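Local coordinates for protein glucokinase (Thermus thermophilus, PDB 3VOV) that catalyses the ATP-dependent phosphorylation of hexose sugars, as a zinc-binding hexokinase of the ROK family, at residues 101-106 against 294-299; 24-29 against 281-286; 110-115 against 127-132; 30-33 against 37-40. All blocks are in the same frame, centred on the assembly; numbering follows the deposited sequence.

In the fold
The N-terminal sheet holds strands 3-8, 12-18, 27-30, 61-65 and 102-106; the C-terminal sheet includes 127-132 and 275-277. Contacts 1, 2 and 4 touch the former or elements beside it, and contact 3 belongs to the latter, a buried tyrosine seated on alanines. Contact 1 lies at the surface; contacts 2 and 4 are partly buried. Contacts 1 and 2 use the two ends of helix 284-299 and reach outermost strand 102-106 and the residues leading into outermost strand 27-30 of the same sheet, one through a CH-pi contact, the other through a salt bridge. Contact 4 follows the strand of contact 2 and is local and apolar. Helix 107-118 of contact 3 touches segments of contacts 1 and 2.

Contact 1 (101-106 against 294-299); sequences PVFLEN and YLEVKD
The end of the C-terminal helix 284-299 lies against the outermost strand 102-106 of the N-terminal sheet, and there E296 covers one face of the F103 ring. The CB of E296 sits 3.7 Å from the ring centroid and 10° off the normal, a CH-pi contact almost over the middle of the ring. From there the glutamate carries on across the same face, its CG 3.6 Å from F103 CD1. A bend at chi2 (-86°) folds the chain back over the ring and lays the carboxylate nearly parallel to it, with 11° between the planes and OE2 3.7 Å from F103 CE1. In this actin-like ATPase fold the strand pairs with its neighbour 61-65, and the helix returns from the C-terminal sheet to close over it. V297 adds a looser apolar contact, its CG2 4.4 Å from F103 CE2, approaching obliquely. With F103 cut back to an alanine, the E296 methylenes would probably lose the ring they lie on, leaving the glutamate chain freer to turn. Further along the strand, E105 OE1 accepts a hydrogen bond from N106 N at 2.8 Å, and its OE2 forms a salt bridge with R148, whose NH1 is also a long, weak ion-pair partner of E296 OE1.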
loop_
_atom_site.group_PDB
_atom_site.type_symbol
_atom_site.label_atom_id
_atom_site.label_comp_id
_atom_site.label_asym_id
_atom_site.label_seq_id
_atom_site.Cartn_x
_atom_site.Cartn_y
_atom_site.Cartn_z
ATOM N N PRO B 101 17.441 45.939 2.121
ATOM C CA PRO B 101 16.318 44.994 2.218
ATOM C C PRO B 101 16.851 43.547 2.191
ATOM O O PRO B 101 17.856 43.255 1.522
ATOM C CB PRO B 101 15.470 45.319 0.978
ATOM C CG PRO B 101 16.448 45.875 -0.006
ATOM C CD PRO B 101 17.455 46.657 0.836
ATOM N N VAL B 102 16.218 42.690 2.983
ATOM C CA VAL B 102 16.595 41.296 3.121
ATOM C C VAL B 102 15.416 40.447 2.624
ATOM O O VAL B 102 14.257 40.708 2.997
ATOM C CB VAL B 102 16.894 40.961 4.603
ATOM C CG1 VAL B 102 17.036 39.458 4.795
ATOM C CG2 VAL B 102 18.149 41.676 5.085
ATOM N N PHE B 103 15.726 39.442 1.796
ATOM C CA PHE B 103 14.740 38.511 1.261
ATOM C C PHE B 103 15.084 37.087 1.720
ATOM O O PHE B 103 16.165 36.575 1.438
ATOM C CB PHE B 103 14.702 38.622 -0.284
ATOM C CG PHE B 103 14.284 39.996 -0.789
ATOM C CD1 PHE B 103 12.937 40.335 -0.863
ATOM C CD2 PHE B 103 15.245 40.948 -1.153
ATOM C CE1 PHE B 103 12.538 41.607 -1.317
ATOM C CE2 PHE B 103 14.870 42.233 -1.609
ATOM C CZ PHE B 103 13.509 42.558 -1.702
ATOM N N LEU B 104 14.171 36.465 2.461
ATOM C CA LEU B 104 14.384 35.146 3.039
ATOM C C LEU B 104 13.938 34.049 2.076
ATOM O O LEU B 104 12.968 34.220 1.346
ATOM C CB LEU B 104 13.477 34.991 4.250
ATOM C CG LEU B 104 13.667 35.897 5.450
ATOM C CD1 LEU B 104 12.933 35.235 6.629
ATOM C CD2 LEU B 104 15.126 36.081 5.784
ATOM N N GLU B 105 14.604 32.906 2.121
ATOM C CA GLU B 105 14.153 31.793 1.320
ATOM C C GLU B 105 14.556 30.501 2.025
ATOM O O GLU B 105 15.566 30.451 2.733
ATOM C CB GLU B 105 14.734 31.879 -0.092
ATOM C CG GLU B 105 14.232 30.764 -1.091
ATOM C CD GLU B 105 12.725 30.721 -1.204
ATOM O OE1 GLU B 105 12.061 30.072 -0.343
ATOM O OE2 GLU B 105 12.201 31.322 -2.166
ATOM N N ASN B 106 13.721 29.485 1.884
ATOM C CA ASN B 106 14.030 28.149 2.386
ATOM C C ASN B 106 15.214 27.594 1.563
ATOM O O ASN B 106 15.303 27.823 0.350
ATOM C CB ASN B 106 12.755 27.302 2.247
ATOM C CG ASN B 106 13.042 25.854 2.084
ATOM O OD1 ASN B 106 13.421 25.173 3.052
ATOM N ND2 ASN B 106 12.851 25.344 0.882
ATOM N N TYR B 294 18.226 38.996 -6.078
ATOM C CA TYR B 294 18.469 39.576 -7.417
ATOM C C TYR B 294 17.150 39.700 -8.212
ATOM O O TYR B 294 16.792 40.779 -8.782
ATOM C CB TYR B 294 19.503 38.698 -8.166
ATOM C CG TYR B 294 19.818 39.238 -9.545
ATOM C CD1 TYR B 294 19.067 38.870 -10.660
ATOM C CD2 TYR B 294 20.834 40.173 -9.707
ATOM C CE1 TYR B 294 19.377 39.409 -11.959
ATOM C CE2 TYR B 294 21.133 40.710 -10.948
ATOM C CZ TYR B 294 20.423 40.329 -12.063
ATOM O OH TYR B 294 20.774 40.919 -13.251
ATOM N N LEU B 295 16.412 38.596 -8.262
ATOM C CA LEU B 295 15.143 38.575 -8.967
ATOM C C LEU B 295 14.089 39.435 -8.250
ATOM O O LEU B 295 13.266 40.027 -8.891
ATOM C CB LEU B 295 14.647 37.130 -9.175
ATOM C CG LEU B 295 15.628 36.301 -10.027
ATOM C CD1 LEU B 295 15.297 34.808 -9.974
ATOM C CD2 LEU B 295 15.741 36.773 -11.533
ATOM N N GLU B 296 14.102 39.508 -6.927
ATOM C CA GLU B 296 13.169 40.421 -6.280
ATOM C C GLU B 296 13.444 41.855 -6.682
ATOM O O GLU B 296 12.523 42.590 -6.988
ATOM C CB GLU B 296 13.242 40.318 -4.757
ATOM C CG GLU B 296 12.490 39.148 -4.229
ATOM C CD GLU B 296 11.004 39.480 -4.021
ATOM O OE1 GLU B 296 10.297 38.588 -3.523
ATOM O OE2 GLU B 296 10.566 40.625 -4.324
ATOM N N VAL B 297 14.713 42.253 -6.664
ATOM C CA VAL B 297 15.073 43.635 -6.988
ATOM C C VAL B 297 14.784 43.944 -8.457
ATOM O O VAL B 297 14.210 44.996 -8.781
ATOM C CB VAL B 297 16.535 43.931 -6.672
ATOM C CG1 VAL B 297 16.934 45.284 -7.279
ATOM C CG2 VAL B 297 16.764 43.900 -5.158
ATOM N N LYS B 298 15.197 43.026 -9.335
ATOM C CA LYS B 298 14.809 43.025 -10.744
ATOM C C LYS B 298 13.277 43.115 -10.985
ATOM O O LYS B 298 12.835 43.931 -11.799
ATOM C CB LYS B 298 15.384 41.777 -11.425
ATOM C CG LYS B 298 15.598 41.940 -12.898
ATOM C CD LYS B 298 15.600 40.607 -13.637
ATOM C CE LYS B 298 15.810 40.878 -15.135
ATOM N NZ LYS B 298 15.512 39.722 -16.038
ATOM N N ASP B 299 12.487 42.285 -10.281
ATOM C CA ASP B 299 11.004 42.287 -10.347
ATOM C C ASP B 299 10.346 43.492 -9.680
ATOM O O ASP B 299 9.208 43.841 -10.023
ATOM C CB ASP B 299 10.394 41.042 -9.664
ATOM C CG ASP B 299 10.585 39.747 -10.467
ATOM O OD1 ASP B 299 11.124 39.784 -11.600
ATOM O OD2 ASP B 299 10.202 38.675 -9.929
#

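Contact 2 (24-29 against 281-286); sequences LSKVVV and GAEAGL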
loop_
_atom_site.group_PDB
_atom_site.type_symbol
_atom_site.label_atom_id
_atom_site.label_comp_id
_atom_site.label_asym_id
_atom_site.label_seq_id
_atom_site.Cartn_x
_atom_site.Cartn_y
_atom_site.Cartn_z
ATOM N N LEU B 24 30.891 37.250 -7.104
ATOM C CA LEU B 24 32.099 38.087 -7.203
ATOM C C LEU B 24 33.010 37.922 -6.014
ATOM O O LEU B 24 34.136 38.428 -6.037
ATOM C CB LEU B 24 31.776 39.577 -7.437
ATOM C CG LEU B 24 30.810 39.837 -8.602
ATOM C CD1 LEU B 24 30.414 41.312 -8.724
ATOM C CD2 LEU B 24 31.336 39.311 -9.922
ATOM N N SER B 25 32.523 37.226 -4.978
ATOM C CA SER B 25 33.277 36.898 -3.786
ATOM C C SER B 25 32.661 35.689 -3.113
ATOM O O SER B 25 31.524 35.316 -3.411
ATOM C CB SER B 25 33.346 38.083 -2.790
ATOM O OG SER B 25 32.050 38.553 -2.397
ATOM N N LYS B 26 33.421 35.063 -2.221
ATOM C CA LYS B 26 32.923 33.940 -1.435
ATOM C C LYS B 26 33.586 33.826 -0.057
ATOM O O LYS B 26 34.781 33.561 0.040
ATOM C CB LYS B 26 33.050 32.605 -2.178
ATOM C CG LYS B 26 32.403 31.503 -1.374
ATOM C CD LYS B 26 32.064 30.273 -2.152
ATOM C CE LYS B 26 31.462 29.228 -1.209
ATOM N NZ LYS B 26 31.478 27.914 -1.879
ATOM N N VAL B 27 32.781 33.951 1.003
ATOM C CA VAL B 27 33.309 34.030 2.375
ATOM C C VAL B 27 32.641 32.936 3.120
ATOM O O VAL B 27 31.433 32.706 2.973
ATOM C CB VAL B 27 33.007 35.415 2.992
ATOM C CG1 VAL B 27 33.171 35.429 4.561
ATOM C CG2 VAL B 27 33.886 36.467 2.327
ATOM N N VAL B 28 33.410 32.193 3.891
ATOM C CA VAL B 28 32.800 31.151 4.715
ATOM C C VAL B 28 33.340 31.321 6.128
ATOM O O VAL B 28 34.559 31.520 6.299
ATOM C CB VAL B 28 33.025 29.722 4.125
ATOM C CG1 VAL B 28 32.500 28.626 5.048
ATOM C CG2 VAL B 28 32.423 29.610 2.686
ATOM N N VAL B 29 32.417 31.322 7.105
ATOM C CA VAL B 29 32.716 31.529 8.506
ATOM C C VAL B 29 31.896 30.530 9.329
ATOM O O VAL B 29 30.883 30.029 8.866
ATOM C CB VAL B 29 32.409 32.992 8.963
ATOM C CG1 VAL B 29 33.329 34.007 8.209
ATOM C CG2 VAL B 29 30.960 33.372 8.720
ATOM N N GLY B 281 26.127 21.518 -6.782
ATOM C CA GLY B 281 26.745 21.038 -5.557
ATOM C C GLY B 281 26.518 21.938 -4.341
ATOM O O GLY B 281 25.406 22.439 -4.096
ATOM N N ALA B 282 27.600 22.173 -3.607
ATOM C CA ALA B 282 27.557 22.810 -2.265
ATOM C C ALA B 282 27.224 24.308 -2.305
ATOM O O ALA B 282 26.868 24.919 -1.294
ATOM C CB ALA B 282 28.915 22.583 -1.499
ATOM N N GLU B 283 27.311 24.897 -3.477
ATOM C CA GLU B 283 27.076 26.319 -3.581
ATOM C C GLU B 283 25.671 26.652 -3.987
ATOM O O GLU B 283 25.329 27.836 -4.062
ATOM C CB GLU B 283 27.982 26.917 -4.653
ATOM C CG GLU B 283 29.246 27.415 -4.114
ATOM C CD GLU B 283 29.973 28.273 -5.106
ATOM O OE1 GLU B 283 30.977 28.864 -4.680
ATOM O OE2 GLU B 283 29.548 28.344 -6.292
ATOM N N ALA B 284 24.869 25.648 -4.302
ATOM C CA ALA B 284 23.510 25.909 -4.833
ATOM C C ALA B 284 22.741 26.797 -3.859
ATOM O O ALA B 284 22.049 27.708 -4.262
ATOM C CB ALA B 284 22.734 24.583 -5.064
ATOM N N GLY B 285 22.876 26.553 -2.565
ATOM C CA GLY B 285 22.070 27.329 -1.595
ATOM C C GLY B 285 22.456 28.818 -1.575
ATOM O O GLY B 285 21.581 29.679 -1.507
ATOM N N LEU B 286 23.773 29.103 -1.581
ATOM C CA LEU B 286 24.291 30.474 -1.644
ATOM C C LEU B 286 23.837 31.138 -2.931
ATOM O O LEU B 286 23.314 32.261 -2.897
ATOM C CB LEU B 286 25.843 30.514 -1.523
ATOM C CG LEU B 286 26.478 31.910 -1.631
ATOM C CD1 LEU B 286 25.906 32.859 -0.631
ATOM C CD2 LEU B 286 28.042 31.892 -1.511
#
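K26 NZ donates to E283 OE1 at 3.0 Å, and this salt bridge is the polar link between 24-29 and 281-286. The ammonium comes in on the anti lone pair of OE1, the one facing away from the other carboxylate oxygen, and so lies beside the glutamate chain, with NZ 3.2 Å from E283 CG. Both chains are extended beyond CG and pass at a slant. A first torsion of -175° places the lysine CG opposite the backbone N and carries the chain away from its own backbone toward E283; its CD comes within 3.1 Å of E283 OE1. Alongside the charged pair, K26 CE lies 4.3 Å from L286 CD2. L286 itself is buried and also touches L23 of the loop preceding 24-29 and A14 of strand 12-18. The contact therefore ties the residues leading into the outermost strand 27-30 of the N-terminal sheet to the N-terminal part of helix 284-299 and the residues before it, which follow the last strand of the C-terminal sheet. With K26 exposed to solvent and its partner bound through the anti lone pair, the ionic part is likely to contribute only modestly, while the aliphatic lysine chain covers part of the buried leucine.

Contact 3 (110-115 against 127-132); sequences AAALAE and SLYLTV
This is a buried helix-on-sheet contact near the centre of the chain, where Y129 of strand 127-132 lies against A111, A112 and E115 of helix 107-118. The axes of segments 110-115 and 127-132 approach to 8.2 Å, with 130° between their N-to-C directions, and small alanines let the helix come close to the C-terminal sheet. A112 CB meets Y129 CB at 3.4 Å, and A111 CB reaches Y129 CE2 at 3.6 Å. Swung opposite the backbone N by a chi1 of 172°, the tyrosine ring is laid with one face against the helix backbone, A112 N standing 3.7 Å above it, toward the rim. E115 CG approaches Y129 CE1 obliquely at 3.9 Å, and its carboxylate is nearly parallel to the ring. Two waters complete the joint: one donates to A112 O and also bonds S127 OG, while the other donates to E115 OE2 at 2.7 Å and bonds Y129 OH at 3.0 Å. A phenylalanine at Y129 would keep the ring packing but would probably leave that second water without one of its two partners here. E115 has its strongest partner in L280 N, bound by OE2; OE1 accepts hydrogen bonds from A120 N and R279 N. A buried acid thus met by three peptide N-H groups and a water is likely to be stabilised as the anion, with no cationic side chain among those partners.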
loop_
_atom_site.group_PDB
_atom_site.type_symbol
_atom_site.label_atom_id
_atom_site.label_comp_id
_atom_site.label_asym_id
_atom_site.label_seq_id
_atom_site.Cartn_x
_atom_site.Cartn_y
_atom_site.Cartn_z
ATOM N N ALA B 110 15.750 27.671 -2.458
ATOM C CA ALA B 110 16.945 28.358 -2.963
ATOM C C ALA B 110 17.844 27.496 -3.915
ATOM O O ALA B 110 18.229 27.958 -5.011
ATOM C CB ALA B 110 17.745 28.919 -1.773
ATOM N N ALA B 111 18.169 26.261 -3.511
ATOM C CA ALA B 111 18.889 25.372 -4.407
ATOM C C ALA B 111 18.100 25.147 -5.692
ATOM O O ALA B 111 18.672 25.142 -6.786
ATOM C CB ALA B 111 19.279 24.011 -3.721
ATOM N N ALA B 112 16.782 24.969 -5.580
ATOM C CA ALA B 112 15.961 24.774 -6.771
ATOM C C ALA B 112 16.047 25.986 -7.748
ATOM O O ALA B 112 16.169 25.810 -8.974
ATOM C CB ALA B 112 14.467 24.540 -6.356
ATOM N N LEU B 113 15.935 27.207 -7.213
ATOM C CA LEU B 113 16.077 28.442 -8.022
ATOM C C LEU B 113 17.436 28.503 -8.730
ATOM O O LEU B 113 17.532 28.850 -9.899
ATOM C CB LEU B 113 15.855 29.693 -7.128
ATOM C CG LEU B 113 15.717 31.112 -7.696
ATOM C CD1 LEU B 113 14.519 31.184 -8.670
ATOM C CD2 LEU B 113 15.594 32.185 -6.565
ATOM N N ALA B 114 18.490 28.131 -8.008
ATOM C CA ALA B 114 19.809 28.162 -8.510
ATOM C C ALA B 114 19.974 27.135 -9.633
ATOM O O ALA B 114 20.461 27.467 -10.703
ATOM C CB ALA B 114 20.845 27.938 -7.361
ATOM N N GLU B 115 19.549 25.902 -9.415
ATOM C CA GLU B 115 19.633 24.899 -10.500
ATOM C C GLU B 115 18.815 25.310 -11.709
ATOM O O GLU B 115 19.180 25.013 -12.872
ATOM C CB GLU B 115 19.199 23.508 -10.011
ATOM C CG GLU B 115 20.151 22.924 -8.988
ATOM C CD GLU B 115 21.441 22.397 -9.561
ATOM O OE1 GLU B 115 21.538 22.180 -10.805
ATOM O OE2 GLU B 115 22.359 22.152 -8.721
ATOM N N SER B 127 10.799 24.297 -13.594
ATOM C CA SER B 127 11.465 23.079 -13.215
ATOM C C SER B 127 11.025 22.639 -11.816
ATOM O O SER B 127 10.375 23.379 -11.059
ATOM C CB SER B 127 12.999 23.213 -13.323
ATOM O OG SER B 127 13.467 24.225 -12.450
ATOM N N LEU B 128 11.423 21.426 -11.477
ATOM C CA LEU B 128 11.045 20.832 -10.228
ATOM C C LEU B 128 12.317 20.221 -9.689
ATOM O O LEU B 128 13.020 19.521 -10.406
ATOM C CB LEU B 128 10.015 19.770 -10.568
ATOM C CG LEU B 128 9.333 18.796 -9.649
ATOM C CD1 LEU B 128 10.310 18.186 -8.713
ATOM C CD2 LEU B 128 8.095 19.389 -8.971
ATOM N N TYR B 129 12.625 20.516 -8.438
ATOM C CA TYR B 129 13.875 20.088 -7.830
ATOM C C TYR B 129 13.620 19.308 -6.542
ATOM O O TYR B 129 12.796 19.716 -5.720
ATOM C CB TYR B 129 14.681 21.337 -7.507
ATOM C CG TYR B 129 15.936 21.109 -6.705
ATOM C CD1 TYR B 129 17.081 20.679 -7.322
ATOM C CD2 TYR B 129 15.979 21.381 -5.334
ATOM C CE1 TYR B 129 18.261 20.479 -6.608
ATOM C CE2 TYR B 129 17.154 21.202 -4.599
ATOM C CZ TYR B 129 18.302 20.750 -5.266
ATOM O OH TYR B 129 19.498 20.575 -4.604
ATOM N N LEU B 130 14.329 18.198 -6.373
ATOM C CA LEU B 130 14.232 17.400 -5.141
ATOM C C LEU B 130 15.608 17.181 -4.622
ATOM O O LEU B 130 16.527 16.935 -5.401
ATOM C CB LEU B 130 13.600 16.035 -5.448
ATOM C CG LEU B 130 13.112 15.249 -4.217
ATOM C CD1 LEU B 130 11.777 15.814 -3.774
ATOM C CD2 LEU B 130 12.994 13.729 -4.552
ATOM N N THR B 131 15.787 17.351 -3.323
ATOM C CA THR B 131 17.086 17.068 -2.725
ATOM C C THR B 131 16.931 15.967 -1.706
ATOM O O THR B 131 16.147 16.096 -0.759
ATOM C CB THR B 131 17.754 18.352 -2.093
ATOM O OG1 THR B 131 18.876 17.970 -1.293
ATOM C CG2 THR B 131 16.765 19.131 -1.274
ATOM N N VAL B 132 17.690 14.887 -1.908
ATOM C CA VAL B 132 17.741 13.779 -0.951
ATOM C C VAL B 132 19.037 13.867 -0.150
ATOM O O VAL B 132 20.126 13.680 -0.665
ATOM C CB VAL B 132 17.617 12.389 -1.691
ATOM C CG1 VAL B 132 17.514 11.217 -0.700
ATOM C CG2 VAL B 132 16.394 12.407 -2.585
HETATM O O HOH W 1 15.329 23.426 -10.433
HETATM O O HOH W 2 21.792 21.654 -6.117
#

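Contact 4 (30-33 against 37-40); sequences PTPK and ERVA
The pyrrolidine ring of P32 presents its CB and CG corner to the R38-V39 peptide of helix 36-54, with CG 3.8 Å from R38 O. The setting is the strand-to-helix turn of the beta-alpha-beta crossover 27-30, 36-54, 61-65 in the N-terminal sheet: 30-33 leaves strand 27-30, and the chain turns almost at once into the helix, whose first turn packs back on it. On the outer side P32 CB meets the aliphatic base of R38, lying 4.1 Å from its CG; the outer part of the arginine is doubtful, being modelled in two conformers. On the inner side the partner is V39, buried beneath the loop. Its CG2 branch, beside the backbone N, points at the loop and lies 4.2 Å from P32 CB. The same methyl faces the T31 methyl, although T31 CG2 and V39 CG2 are 4.5 Å apart, a loose touch. T31 is anchored by its hydroxyl, which bonds to G9 O; in the actin-like kinases the turn after the first strand, where G9 lies, usually faces the phosphates of ATP. No hydrogen bond joins the two segments; the contact is apolar packing. The backbone carbonyl of P32 also meets V39, its O 4.0 Å from CG2.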
loop_
_atom_site.group_PDB
_atom_site.type_symbol
_atom_site.label_atom_id
_atom_site.label_comp_id
_atom_site.label_asym_id
_atom_site.label_seq_id
_atom_site.Cartn_x
_atom_site.Cartn_y
_atom_site.Cartn_z
ATOM N N PRO B 30 32.343 30.224 10.553
ATOM C CA PRO B 30 31.555 29.279 11.378
ATOM C C PRO B 30 30.212 29.892 11.822
ATOM O O PRO B 30 30.131 31.107 12.025
ATOM C CB PRO B 30 32.479 29.015 12.591
ATOM C CG PRO B 30 33.900 29.414 12.081
ATOM C CD PRO B 30 33.587 30.647 11.235
ATOM N N THR B 31 29.178 29.067 11.984
ATOM C CA THR B 31 27.915 29.580 12.517
ATOM C C THR B 31 27.993 29.647 14.052
ATOM O O THR B 31 28.228 28.628 14.680
ATOM C CB THR B 31 26.736 28.668 12.127
ATOM O OG1 THR B 31 26.704 28.499 10.703
ATOM C CG2 THR B 31 25.419 29.233 12.636
ATOM N N PRO B 32 27.800 30.835 14.665
ATOM C CA PRO B 32 27.902 30.918 16.140
ATOM C C PRO B 32 27.007 29.973 16.926
ATOM O O PRO B 32 25.964 29.573 16.434
ATOM C CB PRO B 32 27.529 32.366 16.436
ATOM C CG PRO B 32 27.963 33.097 15.202
ATOM C CD PRO B 32 27.641 32.175 14.064
ATOM N N LYS B 33 27.437 29.620 18.143
ATOM C CA LYS B 33 26.626 28.810 19.067
ATOM C C LYS B 33 25.892 29.678 20.080
ATOM O O LYS B 33 25.014 29.216 20.802
ATOM C CB LYS B 33 27.523 27.858 19.847
ATOM C CG LYS B 33 27.479 26.421 19.339
ATOM C CD LYS B 33 28.717 26.072 18.661
ATOM C CE LYS B 33 28.610 24.667 18.175
ATOM N NZ LYS B 33 29.176 24.715 16.809
ATOM N N GLU B 37 21.229 36.546 18.329
ATOM C CA GLU B 37 21.827 37.859 18.196
ATOM C C GLU B 37 23.225 37.765 17.618
ATOM O O GLU B 37 23.591 38.568 16.756
ATOM C CB GLU B 37 21.787 38.637 19.526
ATOM C CG GLU B 37 22.676 39.883 19.550
ATOM C CD GLU B 37 22.456 40.766 20.794
ATOM O OE1 GLU B 37 21.295 40.822 21.289
ATOM O OE2 GLU B 37 23.442 41.398 21.271
ATOM N N ARG B 38 24.003 36.779 18.071
ATOM C CA ARG B 38 25.335 36.610 17.544
ATOM C C ARG B 38 25.340 36.062 16.103
ATOM O O ARG B 38 26.171 36.456 15.284
ATOM C CB ARG B 38 26.183 35.727 18.446
ATOM C CG ARG B 38 27.652 36.022 18.238
ATOM C CD ARG B 38 28.095 37.196 19.105
ATOM N NE ARG B 38 28.003 36.855 20.516
ATOM C CZ ARG B 38 28.916 36.147 21.175
ATOM N NH1 ARG B 38 30.016 35.718 20.555
ATOM N NH2 ARG B 38 28.724 35.873 22.460
ATOM N N VAL B 39 24.393 35.172 15.801
ATOM C CA VAL B 39 24.201 34.677 14.448
ATOM C C VAL B 39 23.900 35.844 13.514
ATOM O O VAL B 39 24.463 35.971 12.424
ATOM C CB VAL B 39 23.065 33.635 14.379
ATOM C CG1 VAL B 39 22.745 33.263 12.901
ATOM C CG2 VAL B 39 23.485 32.386 15.158
ATOM N N ALA B 40 23.019 36.711 13.946
ATOM C CA ALA B 40 22.685 37.875 13.146
ATOM C C ALA B 40 23.924 38.757 12.912
ATOM O O ALA B 40 24.144 39.225 11.774
ATOM C CB ALA B 40 21.558 38.651 13.824
#